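Local coordinates for protein AbyA5 (Verrucosispora maris, PDB 4YWF) that catalyses acetate elimination in spirotetronate biosynthesis as an esterase-like lyase built on an alpha/beta-hydrolase fold, at residues Met85-Phe90 / Val152-Gln157; Leu120-Pro125 / Gly196-Ala201. The protein carries 4 engineered substitutions. All blocks are in the same frame, centred on the assembly; numbering follows the deposited sequence.

Contact 1. Residues Met85-Phe90 / Val152-Gln157; sequences MARFPF and VSIKEQ. Engineered in segment 85-90: Met85 (natural residue Leu).
Val152 lies against the end of helix 76-87 and the turn after it: its carbonyl oxygen takes the guanidinium of Arg87, while one methyl touches Phe88 and the other Pro89. Arg87 NH2 reaches Val152 O at 2.9 Å, almost in line with the carbonyl (C=O...N 174°), although the oxygen sits tilted by about 20° from the guanidinium plane. NH1 adds a weak second bond to the same oxygen at 3.1 Å, so one carbonyl bridges both terminal nitrogens. Bends at chi2 (-110°) and chi3 fold the arginine back toward the loop, where the gamma-methyl of Ile154 covers one face of the guanidinium off-centre; Ile154 CG2 is 3.8 Å from Arg87 CZ. NH2 is also hydrogen-bonded to Asn84 OD1, one turn back in the helix, which fixes the rotation of the group. Segment 152-157 belongs to the loop after strand 143-148, the loop that in alpha/beta hydrolases commonly contributes to the oxyanion hole, so the contact joins this loop to the N-terminal helices. A methionine in place of Arg87 would probably leave Val152 O without its paired donors and Asn84 OD1 without this donor, letting the loop backbone shift. The side chain of Val152 faces the turn: CG2 meets the Phe88 ring obliquely, 3.5 Å from CE2, while CG1 rests 3.7 Å from Pro89 CB and 3.5 Å from Pro89 O. The peptide bond between Phe88 and Pro89 is cis, and Pro89 CB stands 3.9 Å above the plane of the Phe88 ring, over its centre. Tyr30 stacks with the same ring, and Val259 and Thr263 of helix 258-268 touch Pro89.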
HETATM    1  N   MSE A  85      11.696  -6.499   5.926  1.00 28.63           N
HETATM    2  CA  MSE A  85      11.783  -7.798   5.247  1.00 28.61           C
HETATM    3  C   MSE A  85      11.616  -8.931   6.238  1.00 28.33           C
HETATM    4  O   MSE A  85      10.943  -9.909   5.953  1.00 28.42           O
HETATM    5  CB  MSE A  85      13.110  -7.966   4.550  1.00 32.78           C
HETATM    6  CG  MSE A  85      13.194  -7.064   3.353  1.00 38.67           C
HETATM    7 SE   MSE A  85      11.681  -7.606   2.216  1.00 56.92          SE
HETATM    8  CE  MSE A  85      10.466  -6.059   2.424  1.00 40.28           C
ATOM      9  N   ALA A  86      12.236  -8.824   7.402  1.00 24.58           N
ATOM     10  CA  ALA A  86      12.097  -9.847   8.424  1.00 24.75           C
ATOM     11  C   ALA A  86      10.658 -10.213   8.815  1.00 26.38           C
ATOM     12  O   ALA A  86      10.330 -11.369   9.100  1.00 29.01           O
ATOM     13  CB  ALA A  86      12.849  -9.379   9.649  1.00 25.94           C
ATOM     14  N   ARG A  87       9.823  -9.189   8.926  1.00 25.68           N
ATOM     15  CA  ARG A  87       8.407  -9.331   9.253  1.00 28.36           C
ATOM     16  C   ARG A  87       7.536  -9.758   8.045  1.00 28.01           C
ATOM     17  O   ARG A  87       6.458 -10.269   8.223  1.00 31.49           O
ATOM     18  CB  ARG A  87       7.931  -7.983   9.873  1.00 31.90           C
ATOM     19  CG  ARG A  87       6.494  -7.637   9.661  1.00 34.71           C
ATOM     20  CD  ARG A  87       6.140  -6.487   8.735  1.00 29.19           C
ATOM     21  NE  ARG A  87       6.560  -6.420   7.350  1.00 29.91           N
ATOM     22  CZ  ARG A  87       5.809  -6.581   6.251  1.00 28.37           C
ATOM     23  NH1 ARG A  87       4.514  -7.000   6.259  1.00 25.10           N
ATOM     24  NH2 ARG A  87       6.408  -6.344   5.089  1.00 28.57           N
ATOM     25  N   PHE A  88       8.010  -9.539   6.817  1.00 29.39           N
ATOM     26  CA  PHE A  88       7.311  -9.956   5.603  1.00 26.93           C
ATOM     27  C   PHE A  88       7.094 -11.452   5.630  1.00 25.84           C
ATOM     28  O   PHE A  88       8.007 -12.183   6.039  1.00 27.21           O
ATOM     29  CB  PHE A  88       8.160  -9.593   4.415  1.00 29.22           C
ATOM     30  CG  PHE A  88       7.632 -10.031   3.089  1.00 30.18           C
ATOM     31  CD1 PHE A  88       7.936 -11.306   2.596  1.00 30.07           C
ATOM     32  CD2 PHE A  88       6.940  -9.149   2.280  1.00 29.65           C
ATOM     33  CE1 PHE A  88       7.505 -11.711   1.346  1.00 30.53           C
ATOM     34  CE2 PHE A  88       6.491  -9.553   1.044  1.00 34.17           C
ATOM     35  CZ  PHE A  88       6.773 -10.842   0.570  1.00 30.68           C
ATOM     36  N   PRO A  89       5.914 -11.931   5.174  1.00 22.66           N
ATOM     37  CA  PRO A  89       4.806 -11.181   4.547  1.00 23.80           C
ATOM     38  C   PRO A  89       3.781 -10.570   5.542  1.00 23.55           C
ATOM     39  O   PRO A  89       3.014  -9.661   5.198  1.00 26.97           O
ATOM     40  CB  PRO A  89       4.213 -12.232   3.619  1.00 25.35           C
ATOM     41  CG  PRO A  89       4.344 -13.561   4.460  1.00 24.52           C
ATOM     42  CD  PRO A  89       5.692 -13.398   5.118  1.00 25.36           C
ATOM     43  N   PHE A  90       3.763 -11.061   6.778  1.00 26.30           N
ATOM     44  CA  PHE A  90       2.878 -10.588   7.851  1.00 26.28           C
ATOM     45  C   PHE A  90       3.259 -11.290   9.172  1.00 24.89           C
ATOM     46  O   PHE A  90       3.841 -12.361   9.181  1.00 23.66           O
ATOM     47  CB  PHE A  90       1.367 -10.808   7.566  1.00 30.83           C
ATOM     48  CG  PHE A  90       0.927 -12.229   7.669  1.00 32.11           C
ATOM     49  CD1 PHE A  90       1.043 -13.090   6.562  1.00 38.10           C
ATOM     50  CD2 PHE A  90       0.374 -12.704   8.833  1.00 36.63           C
ATOM     51  CE1 PHE A  90       0.645 -14.427   6.632  1.00 42.89           C
ATOM     52  CE2 PHE A  90      -0.030 -14.023   8.908  1.00 40.93           C
ATOM     53  CZ  PHE A  90       0.126 -14.890   7.817  1.00 41.82           C
ATOM     54  N   VAL A 152       1.023  -6.792   1.727  1.00 24.40           N
ATOM     55  CA  VAL A 152       2.281  -7.077   2.417  1.00 27.50           C
ATOM     56  C   VAL A 152       3.116  -5.814   2.712  1.00 28.27           C
ATOM     57  O   VAL A 152       4.133  -5.905   3.383  1.00 30.50           O
ATOM     58  CB  VAL A 152       3.154  -8.179   1.734  1.00 26.26           C
ATOM     59  CG1 VAL A 152       2.441  -9.537   1.764  1.00 24.65           C
ATOM     60  CG2 VAL A 152       3.577  -7.789   0.321  1.00 29.74           C
ATOM     61  N   SER A 153       2.667  -4.650   2.246  1.00 27.31           N
ATOM     62  CA  SER A 153       3.429  -3.367   2.312  1.00 27.96           C
ATOM     63  C   SER A 153       3.104  -2.572   3.587  1.00 25.23           C
ATOM     64  O   SER A 153       2.008  -2.056   3.729  1.00 24.48           O
ATOM     65  CB  SER A 153       3.115  -2.478   1.106  1.00 31.04           C
ATOM     66  OG  SER A 153       3.538  -3.085  -0.131  1.00 39.67           O
ATOM     67  N   ILE A 154       4.065  -2.462   4.489  1.00 25.69           N
ATOM     68  CA  ILE A 154       3.938  -1.583   5.644  1.00 23.11           C
ATOM     69  C   ILE A 154       4.328  -0.160   5.297  1.00 22.75           C
ATOM     70  O   ILE A 154       5.004   0.081   4.331  1.00 23.74           O
ATOM     71  CB  ILE A 154       4.758  -2.061   6.873  1.00 23.44           C
ATOM     72  CG1 ILE A 154       6.259  -2.015   6.568  1.00 25.17           C
ATOM     73  CG2 ILE A 154       4.205  -3.377   7.373  1.00 24.29           C
ATOM     74  CD1 ILE A 154       7.121  -2.067   7.824  1.00 26.86           C
ATOM     75  N   LYS A 155       3.900   0.768   6.131  1.00 20.89           N
ATOM     76  CA  LYS A 155       3.884   2.197   5.781  1.00 21.36           C
ATOM     77  C   LYS A 155       5.308   2.785   5.839  1.00 21.99           C
ATOM     78  O   LYS A 155       5.638   3.807   5.187  1.00 22.17           O
ATOM     79  CB  LYS A 155       2.938   2.941   6.757  1.00 21.77           C
ATOM     80  CG  LYS A 155       3.265   2.767   8.250  1.00 23.68           C
ATOM     81  CD  LYS A 155       2.204   3.358   9.204  1.00 26.56           C
ATOM     82  CE  LYS A 155       2.651   3.259  10.664  1.00 27.35           C
ATOM     83  NZ  LYS A 155       3.075   1.898  11.111  1.00 28.31           N
ATOM     84  N   GLU A 156       6.174   2.103   6.575  1.00 22.25           N
ATOM     85  CA  GLU A 156       7.553   2.471   6.657  1.00 23.82           C
ATOM     86  C   GLU A 156       8.274   2.232   5.335  1.00 27.30           C
ATOM     87  O   GLU A 156       9.346   2.780   5.125  1.00 32.58           O
ATOM     88  CB  GLU A 156       8.252   1.720   7.817  1.00 23.71           C
ATOM     89  CG  GLU A 156       7.844   2.274   9.215  1.00 23.75           C
ATOM     90  CD  GLU A 156       6.527   1.704   9.716  1.00 23.88           C
ATOM     91  OE1 GLU A 156       6.035   0.654   9.166  1.00 27.00           O
ATOM     92  OE2 GLU A 156       5.953   2.309  10.632  1.00 26.34           O
ATOM     93  N   GLN A 157       7.661   1.503   4.406  1.00 27.34           N
ATOM     94  CA  GLN A 157       8.266   1.313   3.090  1.00 29.72           C
ATOM     95  C   GLN A 157       8.264   2.640   2.327  1.00 30.93           C
ATOM     96  O   GLN A 157       9.186   2.947   1.564  1.00 31.72           O
ATOM     97  CB  GLN A 157       7.429   0.287   2.290  1.00 37.79           C
ATOM     98  CG  GLN A 157       8.232  -0.595   1.345  1.00 45.01           C
ATOM     99  CD  GLN A 157       7.366  -1.237   0.261  1.00 50.48           C
ATOM    100  OE1 GLN A 157       6.316  -1.828   0.542  1.00 46.44           O
ATOM    101  NE2 GLN A 157       7.807  -1.126  -0.985  1.00 54.96           N
TER

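Contact 2. Residues Leu120-Pro125 / Gly196-Ala201; sequences LELRLP and GVLLDA
Leu122 points from strand 118-124 toward helix 194-201, and its CD2 methyl makes the closest approach between the two segments. CB itself meets nothing of the helix segment. With chi1 at -61°, CG lies anti to the carbonyl carbon and comes 4.2 Å from the CB of Ala201. There the side chain forks. CD1 turns back along the strand toward Leu120, whose CB is 4.2 Å from it. CD2 goes forward into the helix surface: 3.5 Å from Val197 O, 3.6 Å from Val197 CG1 and 3.9 Å from Ala201 CB, with Leu198 CD2 more distant. The methyl thus sits across one turn of the helix, between residues four apart. The side chains of Leu122 and Val197 run past each other in opposite senses. Leu124, two residues further along the same strand face, instead meets Val197 tip to tip, its CD2 3.8 Å from Val197 CG1, so that one valine methyl is shared by two leucines. No hydrogen bond links the segments; apart from the Leu122 CD2 methyl lying against Val197 O, the touching atoms are side-chain carbons. Leu198 continues inward to Leu146 of strand 143-148. The axes of 120-124 and 196-201 approach to 9.9 Å, with 119° between their N-to-C directions, a helix laid slantwise over an outermost strand of the mixed beta-sheet, as in the layered alpha/beta-hydrolase fold.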
ATOM      1  N   LEU A 120       0.660  10.096  13.298  1.00 25.91           N
ATOM      2  CA  LEU A 120      -0.747  10.191  13.586  1.00 25.46           C
ATOM      3  C   LEU A 120      -1.183   8.826  14.162  1.00 28.32           C
ATOM      4  O   LEU A 120      -0.801   7.797  13.691  1.00 25.23           O
ATOM      5  CB  LEU A 120      -1.522  10.462  12.314  1.00 26.95           C
ATOM      6  CG  LEU A 120      -1.100  11.675  11.480  1.00 29.99           C
ATOM      7  CD1 LEU A 120      -1.974  11.758  10.226  1.00 31.94           C
ATOM      8  CD2 LEU A 120      -1.222  12.944  12.334  1.00 29.59           C
ATOM      9  N   GLU A 121      -2.013   8.844  15.186  1.00 33.80           N
ATOM     10  CA  GLU A 121      -2.586   7.617  15.782  1.00 34.09           C
ATOM     11  C   GLU A 121      -4.093   7.844  15.886  1.00 36.72           C
ATOM     12  O   GLU A 121      -4.540   8.826  16.483  1.00 37.52           O
ATOM     13  CB  GLU A 121      -1.971   7.363  17.161  1.00 36.55           C
ATOM     14  CG  GLU A 121      -2.185   5.921  17.671  1.00 44.46           C
ATOM     15  CD  GLU A 121      -1.042   5.382  18.565  1.00 47.70           C
ATOM     16  OE1 GLU A 121       0.116   5.864  18.490  1.00 53.13           O
ATOM     17  OE2 GLU A 121      -1.287   4.445  19.343  1.00 57.07           O
ATOM     18  N   LEU A 122      -4.864   6.976  15.246  1.00 36.33           N
ATOM     19  CA  LEU A 122      -6.307   7.030  15.245  1.00 36.13           C
ATOM     20  C   LEU A 122      -6.845   5.837  16.027  1.00 38.29           C
ATOM     21  O   LEU A 122      -6.709   4.695  15.635  1.00 39.75           O
ATOM     22  CB  LEU A 122      -6.829   6.984  13.802  1.00 38.17           C
ATOM     23  CG  LEU A 122      -6.392   8.143  12.879  1.00 42.52           C
ATOM     24  CD1 LEU A 122      -4.941   8.063  12.356  1.00 39.63           C
ATOM     25  CD2 LEU A 122      -7.322   8.201  11.688  1.00 43.50           C
ATOM     26  N   ARG A 123      -7.452   6.103  17.170  1.00 41.43           N
ATOM     27  CA  ARG A 123      -8.001   5.051  18.004  1.00 40.38           C
ATOM     28  C   ARG A 123      -9.435   4.855  17.543  1.00 40.98           C
ATOM     29  O   ARG A 123     -10.285   5.728  17.729  1.00 53.66           O
ATOM     30  CB  ARG A 123      -7.847   5.444  19.478  1.00 36.92           C
ATOM     31  N   LEU A 124      -9.702   3.758  16.839  1.00 41.27           N
ATOM     32  CA  LEU A 124     -10.975   3.623  16.120  1.00 42.98           C
ATOM     33  C   LEU A 124     -11.854   2.536  16.680  1.00 44.82           C
ATOM     34  O   LEU A 124     -11.332   1.596  17.275  1.00 47.94           O
ATOM     35  CB  LEU A 124     -10.735   3.304  14.644  1.00 41.37           C
ATOM     36  CG  LEU A 124     -10.295   4.475  13.799  1.00 43.39           C
ATOM     37  CD1 LEU A 124      -9.761   3.930  12.481  1.00 45.61           C
ATOM     38  CD2 LEU A 124     -11.471   5.415  13.586  1.00 45.15           C
ATOM     39  N   PRO A 125     -13.185   2.613  16.435  1.00 48.54           N
ATOM     40  CA  PRO A 125     -14.071   1.529  16.829  1.00 52.20           C
ATOM     41  C   PRO A 125     -13.425   0.159  16.744  1.00 46.75           C
ATOM     42  O   PRO A 125     -13.372  -0.537  17.733  1.00 58.29           O
ATOM     43  CB  PRO A 125     -15.227   1.634  15.808  1.00 54.52           C
ATOM     44  CG  PRO A 125     -14.852   2.733  14.856  1.00 55.62           C
ATOM     45  CD  PRO A 125     -13.936   3.606  15.653  1.00 51.84           C
ATOM     46  N   GLY A 196     -11.546   8.110   4.273  1.00 24.69           N
ATOM     47  CA  GLY A 196     -12.285   9.250   4.858  1.00 25.55           C
ATOM     48  C   GLY A 196     -11.860   9.540   6.292  1.00 24.54           C
ATOM     49  O   GLY A 196     -11.692  10.653   6.679  1.00 26.18           O
ATOM     50  N   VAL A 197     -11.624   8.481   7.054  1.00 30.61           N
ATOM     51  CA  VAL A 197     -11.172   8.580   8.433  1.00 30.57           C
ATOM     52  C   VAL A 197      -9.767   9.192   8.591  1.00 29.70           C
ATOM     53  O   VAL A 197      -9.530   9.890   9.570  1.00 27.86           O
ATOM     54  CB  VAL A 197     -11.288   7.221   9.099  1.00 36.67           C
ATOM     55  CG1 VAL A 197     -10.510   7.178  10.412  1.00 40.47           C
ATOM     56  CG2 VAL A 197     -12.782   6.899   9.283  1.00 36.15           C
ATOM     57  N   LEU A 198      -8.896   9.034   7.597  1.00 24.89           N
ATOM     58  CA  LEU A 198      -7.610   9.696   7.599  1.00 26.35           C
ATOM     59  C   LEU A 198      -7.783  11.155   7.306  1.00 23.97           C
ATOM     60  O   LEU A 198      -7.138  12.006   7.913  1.00 24.62           O
ATOM     61  CB  LEU A 198      -6.662   9.077   6.527  1.00 27.85           C
ATOM     62  CG  LEU A 198      -6.234   7.653   6.775  1.00 30.12           C
ATOM     63  CD1 LEU A 198      -5.646   7.161   5.437  1.00 31.99           C
ATOM     64  CD2 LEU A 198      -5.272   7.487   7.948  1.00 29.71           C
ATOM     65  N   LEU A 199      -8.666  11.461   6.360  1.00 24.00           N
ATOM     66  CA  LEU A 199      -8.891  12.846   6.042  1.00 24.59           C
ATOM     67  C   LEU A 199      -9.518  13.604   7.271  1.00 25.85           C
ATOM     68  O   LEU A 199      -9.112  14.724   7.563  1.00 22.07           O
ATOM     69  CB  LEU A 199      -9.793  12.912   4.847  1.00 27.07           C
ATOM     70  CG  LEU A 199      -9.209  12.472   3.496  1.00 27.76           C
ATOM     71  CD1 LEU A 199     -10.387  12.344   2.497  1.00 30.18           C
ATOM     72  CD2 LEU A 199      -8.129  13.436   3.048  1.00 28.25           C
ATOM     73  N   ASP A 200     -10.486  12.976   7.939  1.00 25.07           N
ATOM     74  CA  ASP A 200     -11.082  13.523   9.220  1.00 27.69           C
ATOM     75  C   ASP A 200     -10.035  13.909  10.230  1.00 27.54           C
ATOM     76  O   ASP A 200     -10.125  14.962  10.826  1.00 27.14           O
ATOM     77  CB  ASP A 200     -12.054  12.517   9.878  1.00 27.94           C
ATOM     78  CG  ASP A 200     -13.332  12.327   9.085  1.00 30.00           C
ATOM     79  OD1 ASP A 200     -13.642  13.152   8.183  1.00 27.78           O
ATOM     80  OD2 ASP A 200     -14.021  11.309   9.313  1.00 32.04           O
ATOM     81  N   ALA A 201      -9.011  13.088  10.393  1.00 28.77           N
ATOM     82  CA  ALA A 201      -7.976  13.352  11.343  1.00 28.64           C
ATOM     83  C   ALA A 201      -7.037  14.502  11.000  1.00 29.75           C
ATOM     84  O   ALA A 201      -6.382  15.042  11.888  1.00 31.15           O
ATOM     85  CB  ALA A 201      -7.186  12.064  11.582  1.00 31.31           C
TER

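How the contacts relate
From the N terminus the chain passes 85-90, 120-125, 152-157 and 196-201 in turn, so the two contacts cross rather than nest. Contact 1 closes a loop of 61 residues holding helix 94-111 and strands 118-124, 127-134 and 143-148. Contact 2 opens inside that loop and closes one of 70 residues, which includes strands 127-134, 143-148 and 171-174 and helix 162-167. Contact 1 ties the N-terminal helices to the loop after strand 143-148; contact 2 ties the outermost strand to the helix between strands 171-174 and 207-215. Their centres are 21 Å apart, and their nearest atoms, about 6 Å apart, do not touch.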